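Local coordinates for ORF131 protein (PDB 2WTO) that probably binds copper as a periplasmic heavy-metal resistance protein, and here carries a magnesium ion at the interface of its two subunits, at residues Val98-Val103 / Tyr121-Asp126; Val73-Gly78 / Trp92-Met97. All blocks are in the same frame, centred on the assembly; numbering follows the deposited sequence.

Contact 1: residues Val98-Val103 / Tyr121-Asp126; sequences VRDTSV and YIDRSD. With MG (magnesium ion), chain I.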
loop_
_atom_site.group_PDB
_atom_site.type_symbol
_atom_site.label_atom_id
_atom_site.label_comp_id
_atom_site.label_asym_id
_atom_site.label_seq_id
_atom_site.Cartn_x
_atom_site.Cartn_y
_atom_site.Cartn_z
ATOM N N VAL A 98 15.883 -9.281 -3.129
ATOM C CA VAL A 98 16.853 -9.564 -2.087
ATOM C C VAL A 98 16.866 -8.447 -1.025
ATOM O O VAL A 98 17.226 -8.676 0.130
ATOM C CB VAL A 98 18.273 -9.762 -2.695
ATOM C CG1 VAL A 98 18.777 -8.446 -3.298
ATOM C CG2 VAL A 98 19.212 -10.316 -1.657
ATOM N N ARG A 99 16.483 -7.240 -1.427
ATOM C CA ARG A 99 16.398 -6.110 -0.499
ATOM C C ARG A 99 15.193 -5.241 -0.886
ATOM O O ARG A 99 14.699 -5.336 -2.011
ATOM C CB ARG A 99 17.687 -5.276 -0.560
ATOM C CG ARG A 99 17.955 -4.657 -1.923
ATOM C CD ARG A 99 19.228 -3.779 -1.913
ATOM N NE ARG A 99 20.387 -4.517 -1.414
ATOM C CZ ARG A 99 21.200 -5.244 -2.179
ATOM N NH1 ARG A 99 20.993 -5.327 -3.485
ATOM N NH2 ARG A 99 22.224 -5.890 -1.639
ATOM N N ASP A 100 14.723 -4.395 0.038
ATOM C CA ASP A 100 13.692 -3.410 -0.303
ATOM C C ASP A 100 14.152 -2.609 -1.521
ATOM O O ASP A 100 15.332 -2.208 -1.630
ATOM C CB ASP A 100 13.429 -2.412 0.845
ATOM C CG ASP A 100 12.839 -3.046 2.094
ATOM O OD1 ASP A 100 12.568 -4.260 2.154
ATOM O OD2 ASP A 100 12.638 -2.282 3.057
ATOM N N THR A 101 13.237 -2.386 -2.452
ATOM C CA THR A 101 13.566 -1.693 -3.687
ATOM C C THR A 101 12.310 -0.997 -4.199
ATOM O O THR A 101 11.208 -1.287 -3.732
ATOM C CB THR A 101 14.176 -2.667 -4.745
ATOM O OG1 THR A 101 14.709 -1.929 -5.849
ATOM C CG2 THR A 101 13.121 -3.646 -5.270
ATOM N N SER A 102 12.460 -0.055 -5.120
ATOM C CA SER A 102 11.282 0.562 -5.725
ATOM C C SER A 102 11.395 0.569 -7.242
ATOM O O SER A 102 12.488 0.467 -7.801
ATOM C CB SER A 102 11.037 1.987 -5.184
ATOM O OG SER A 102 11.980 2.938 -5.700
ATOM N N VAL A 103 10.253 0.683 -7.905
ATOM C CA VAL A 103 10.195 0.806 -9.357
ATOM C C VAL A 103 9.003 1.686 -9.722
ATOM O O VAL A 103 7.997 1.717 -8.988
ATOM C CB VAL A 103 10.101 -0.603 -10.063
ATOM C CG1 VAL A 103 8.827 -1.340 -9.695
ATOM C CG2 VAL A 103 10.212 -0.455 -11.587
ATOM N N TYR A 121 6.939 0.588 -3.869
ATOM C CA TYR A 121 7.939 0.154 -2.917
ATOM C C TYR A 121 7.754 -1.341 -2.693
ATOM O O TYR A 121 6.714 -1.759 -2.203
ATOM C CB TYR A 121 7.732 0.906 -1.607
ATOM C CG TYR A 121 8.898 0.849 -0.690
ATOM C CD1 TYR A 121 9.770 1.933 -0.565
ATOM C CD2 TYR A 121 9.136 -0.301 0.068
ATOM C CE1 TYR A 121 10.866 1.857 0.308
ATOM C CE2 TYR A 121 10.211 -0.384 0.949
ATOM C CZ TYR A 121 11.072 0.690 1.061
ATOM O OH TYR A 121 12.126 0.587 1.935
ATOM N N ILE A 122 8.751 -2.142 -3.056
ATOM C CA ILE A 122 8.645 -3.597 -2.887
ATOM C C ILE A 122 9.473 -4.068 -1.698
ATOM O O ILE A 122 10.689 -3.865 -1.657
ATOM C CB ILE A 122 9.142 -4.334 -4.150
ATOM C CG1 ILE A 122 8.451 -3.769 -5.394
ATOM C CG2 ILE A 122 8.965 -5.862 -3.967
ATOM C CD1 ILE A 122 9.253 -3.942 -6.726
ATOM N N ASP A 123 8.799 -4.692 -0.728
ATOM C CA ASP A 123 9.442 -5.181 0.470
ATOM C C ASP A 123 10.299 -6.396 0.103
ATOM O O ASP A 123 9.951 -7.170 -0.800
ATOM C CB ASP A 123 8.373 -5.567 1.507
ATOM C CG ASP A 123 8.965 -5.963 2.850
ATOM O OD1 ASP A 123 9.928 -5.313 3.323
ATOM O OD2 ASP A 123 8.453 -6.931 3.453
ATOM N N ARG A 124 11.424 -6.525 0.803
ATOM C CA ARG A 124 12.371 -7.627 0.643
ATOM C C ARG A 124 11.687 -8.976 0.825
ATOM O O ARG A 124 10.796 -9.122 1.667
ATOM C CB ARG A 124 13.444 -7.479 1.719
ATOM C CG ARG A 124 14.435 -8.611 1.800
ATOM C CD ARG A 124 15.536 -8.299 2.814
ATOM N NE ARG A 124 15.131 -8.597 4.186
ATOM C CZ ARG A 124 14.659 -7.701 5.048
ATOM N NH1 ARG A 124 14.528 -6.425 4.694
ATOM N NH2 ARG A 124 14.323 -8.081 6.275
ATOM N N SER A 125 12.130 -9.972 0.062
ATOM C CA SER A 125 11.577 -11.322 0.148
ATOM C C SER A 125 12.015 -12.066 1.402
ATOM O O SER A 125 13.157 -11.970 1.843
ATOM C CB SER A 125 12.031 -12.143 -1.073
ATOM O OG SER A 125 11.659 -13.496 -0.935
ATOM N N ASP A 126 11.096 -12.830 1.973
ATOM C CA ASP A 126 11.416 -13.681 3.114
ATOM C C ASP A 126 12.079 -14.991 2.701
ATOM O O ASP A 126 12.385 -15.827 3.548
ATOM C CB ASP A 126 10.120 -13.990 3.871
ATOM C CG ASP A 126 9.510 -12.742 4.493
ATOM O OD1 ASP A 126 10.282 -11.982 5.125
ATOM O OD2 ASP A 126 8.285 -12.517 4.333
HETATM MG MG MG I . 8.851 -7.898 5.115
HETATM O O HOH W 1 16.364 -4.309 2.710
HETATM O O HOH W 2 10.112 -2.677 3.906
HETATM O O HOH W 3 10.361 -6.698 5.579
HETATM O O HOH W 4 10.334 -9.141 4.389
HETATM O O HOH W 5 7.820 -9.698 5.054
HETATM O O HOH W 6 9.211 -8.464 7.152
#

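Contact 2: residues Val73-Gly78 / Trp92-Met97; sequences VNVDSG and WTFAQM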
loop_
_atom_site.group_PDB
_atom_site.type_symbol
_atom_site.label_atom_id
_atom_site.label_comp_id
_atom_site.label_asym_id
_atom_site.label_seq_id
_atom_site.Cartn_x
_atom_site.Cartn_y
_atom_site.Cartn_z
ATOM N N VAL A 73 3.005 3.319 -3.351
ATOM C CA VAL A 73 2.267 2.242 -2.695
ATOM C C VAL A 73 3.289 1.223 -2.201
ATOM O O VAL A 73 4.412 1.210 -2.683
ATOM C CB VAL A 73 1.232 1.557 -3.654
ATOM C CG1 VAL A 73 0.265 2.591 -4.215
ATOM C CG2 VAL A 73 1.932 0.841 -4.786
ATOM N N ASN A 74 2.915 0.396 -1.224
ATOM C CA ASN A 74 3.803 -0.638 -0.701
ATOM C C ASN A 74 3.258 -1.982 -1.160
ATOM O O ASN A 74 2.083 -2.272 -0.947
ATOM C CB ASN A 74 3.805 -0.648 0.828
ATOM C CG ASN A 74 4.476 0.575 1.427
ATOM O OD1 ASN A 74 5.219 1.281 0.749
ATOM N ND2 ASN A 74 4.244 0.809 2.712
ATOM N N VAL A 75 4.111 -2.798 -1.772
ATOM C CA VAL A 75 3.735 -4.179 -2.095
ATOM C C VAL A 75 4.774 -5.148 -1.514
ATOM O O VAL A 75 5.900 -4.750 -1.195
ATOM C CB VAL A 75 3.580 -4.378 -3.615
ATOM C CG1 VAL A 75 2.545 -3.385 -4.183
ATOM C CG2 VAL A 75 4.962 -4.262 -4.326
ATOM N N ASP A 76 4.380 -6.413 -1.336
ATOM C CA ASP A 76 5.307 -7.441 -0.884
ATOM C C ASP A 76 5.972 -8.143 -2.072
ATOM O O ASP A 76 5.388 -8.251 -3.135
ATOM C CB ASP A 76 4.566 -8.486 -0.047
ATOM C CG ASP A 76 4.369 -8.032 1.392
ATOM O OD1 ASP A 76 5.257 -7.327 1.910
ATOM O OD2 ASP A 76 3.337 -8.376 2.000
ATOM N N SER A 77 7.195 -8.627 -1.865
ATOM C CA SER A 77 7.780 -9.569 -2.814
ATOM C C SER A 77 6.750 -10.691 -3.031
ATOM O O SER A 77 6.160 -11.201 -2.053
ATOM C CB SER A 77 9.082 -10.134 -2.231
ATOM O OG SER A 77 10.165 -9.247 -2.461
ATOM N N GLY A 78 6.506 -11.051 -4.287
ATOM C CA GLY A 78 5.590 -12.143 -4.602
ATOM C C GLY A 78 4.107 -11.798 -4.605
ATOM O O GLY A 78 3.271 -12.622 -4.981
ATOM N N TRP A 92 -0.006 -7.337 -11.823
ATOM C CA TRP A 92 1.421 -7.622 -11.809
ATOM C C TRP A 92 1.751 -8.513 -10.632
ATOM O O TRP A 92 1.213 -8.317 -9.546
ATOM C CB TRP A 92 2.205 -6.316 -11.651
ATOM C CG TRP A 92 3.680 -6.443 -11.856
ATOM C CD1 TRP A 92 4.639 -6.612 -10.897
ATOM C CD2 TRP A 92 4.361 -6.403 -13.112
ATOM N NE1 TRP A 92 5.891 -6.682 -11.492
ATOM C CE2 TRP A 92 5.744 -6.550 -12.851
ATOM C CE3 TRP A 92 3.938 -6.271 -14.444
ATOM C CZ2 TRP A 92 6.699 -6.564 -13.870
ATOM C CZ3 TRP A 92 4.885 -6.282 -15.450
ATOM C CH2 TRP A 92 6.250 -6.421 -15.154
ATOM N N THR A 93 2.649 -9.478 -10.831
ATOM C CA THR A 93 3.159 -10.276 -9.716
ATOM C C THR A 93 4.601 -9.844 -9.443
ATOM O O THR A 93 5.479 -9.972 -10.294
ATOM C CB THR A 93 3.142 -11.817 -9.995
ATOM O OG1 THR A 93 1.787 -12.277 -10.157
ATOM C CG2 THR A 93 3.765 -12.574 -8.806
ATOM N N PHE A 94 4.839 -9.300 -8.260
ATOM C CA PHE A 94 6.157 -8.763 -7.946
ATOM C C PHE A 94 7.175 -9.858 -7.688
ATOM O O PHE A 94 6.851 -10.918 -7.125
ATOM C CB PHE A 94 6.058 -7.746 -6.812
ATOM C CG PHE A 94 5.328 -6.519 -7.235
ATOM C CD1 PHE A 94 6.009 -5.472 -7.862
ATOM C CD2 PHE A 94 3.951 -6.451 -7.121
ATOM C CE1 PHE A 94 5.318 -4.340 -8.318
ATOM C CE2 PHE A 94 3.253 -5.344 -7.585
ATOM C CZ PHE A 94 3.931 -4.288 -8.189
ATOM N N ALA A 95 8.398 -9.619 -8.163
ATOM C CA ALA A 95 9.495 -10.567 -8.004
ATOM C C ALA A 95 9.883 -10.733 -6.535
ATOM O O ALA A 95 9.447 -9.958 -5.671
ATOM C CB ALA A 95 10.729 -10.095 -8.826
ATOM N N GLN A 96 10.719 -11.737 -6.257
ATOM C CA GLN A 96 11.247 -11.961 -4.918
ATOM C C GLN A 96 12.550 -11.161 -4.777
ATOM O O GLN A 96 13.593 -11.553 -5.315
ATOM C CB GLN A 96 11.516 -13.452 -4.690
ATOM C CG GLN A 96 10.257 -14.345 -4.813
ATOM C CD GLN A 96 9.269 -14.169 -3.654
ATOM O OE1 GLN A 96 9.632 -13.731 -2.563
ATOM N NE2 GLN A 96 8.026 -14.533 -3.888
ATOM N N MET A 97 12.499 -10.049 -4.051
ATOM C CA MET A 97 13.627 -9.114 -4.021
ATOM C C MET A 97 14.577 -9.339 -2.859
ATOM O O MET A 97 14.152 -9.529 -1.725
ATOM C CB MET A 97 13.116 -7.679 -3.977
ATOM C CG MET A 97 12.083 -7.347 -5.058
ATOM S SD MET A 97 12.541 -7.782 -6.754
ATOM C CE MET A 97 14.054 -6.894 -6.897
#

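Contact 1: residues Val98-Val103 / Tyr121-Asp126
T101 and I122 form the hydrogen-bonded pair of an antiparallel bridge that joins strand 101-104, at one side of a three-stranded mixed sheet, to the central strand 119-123. The I122 N-H reaches T101 O at 2.7 Å, and the T101 N-H answers to I122 O at 3.1 Å. S102 and Y121 follow as the non-hydrogen-bonded pair. This is the dense end. On the face shared by T101 and I122 the two side chains run alongside each other, and I122 CD1 packs 4.0 Å from V103 CG1 while Y51 adds to the same apolar patch.

Beyond the bridge the chains part and D100 takes over, its carboxylate divided between two protein donors. OD2 accepts the Y121 hydroxyl at the ring edge, with the carboxylate turned 70° from the ring; OD1 takes the backbone N-H of R124 at 2.9 Å. Both are met on the anti side, somewhat out of the carboxylate plane. The R124 chain lies with CD against V98 O (3.2 Å), then turns at chi3 (82°); its guanidinium reaches D100 OD1 only as a long salt bridge from NH1, 3.9 Å.

The wet side begins where D100 OD1 and D123 OD1 stand 3.1 Å apart, two acceptors whose closeness would probably raise the local negative potential. A water lies near D100 OD2 and D123 OD1, and the adjacent magnesium may offset part of the charge. Four waters and D123 of the second subunit complete the shell of that metal, so the site straddles the dimer interface. D126 reaches it through waters alone. D123 binds the magnesium through OD2 at 2.0 Å.

Contact 2: residues Val73-Gly78 / Trp92-Met97
With chi1 at -57°, V75 places CG2 between its backbone N and carbonyl carbon, and F94, its ring turned about chi2, offers a face to meet it. The resulting CH-pi contact joins the ends of two strands from different sheets, 72-76 of the three-stranded and 88-94 of the four-stranded one. CG2 stands 3.6 Å from the ring centroid and just 8° off the normal. The edge of the W92 indole, at CD1, lies over the opposite face, and V75 and W92 thus hold the ring from both sides; V120 and L108 also touch F94.

Past the strands the backbones meet directly. The G78 N-H faces F94 O at 2.9 Å and A95 O at 3.4 Å, both weak, bent bonds. The amide end of Q96 folds back to bring NE2 beside G78 CA, while its OE1 is hydrogen-bonded to S125. The S77 hydroxyl, also hydrogen-bonded to D123 O on strand 119-123, accepts the M97 N-H: the bond from M97 N to S77 OG is almost straight, at 173° and 2.9 Å.

From the N terminus, residues 73-78 carry strand 72-76 to its end and into the turn beyond; the chain runs through strand 80-85 into strand 88-94, whose end, in 92-97, closes contact 2. Contact 1 opens one residue later, at V98, and its loop passes through strand 101-104 and helix 105-108 until 121-126 closes it. The two loops therefore follow in series, neither enclosing nor crossing the other. Contact 2 ties the four-stranded sheet to the three-stranded one; contact 1 works within the latter, where 119-123 is the direct neighbour of 72-76. The contacts touch where the ends of these two neighbouring strands come together, and both reach the second subunit.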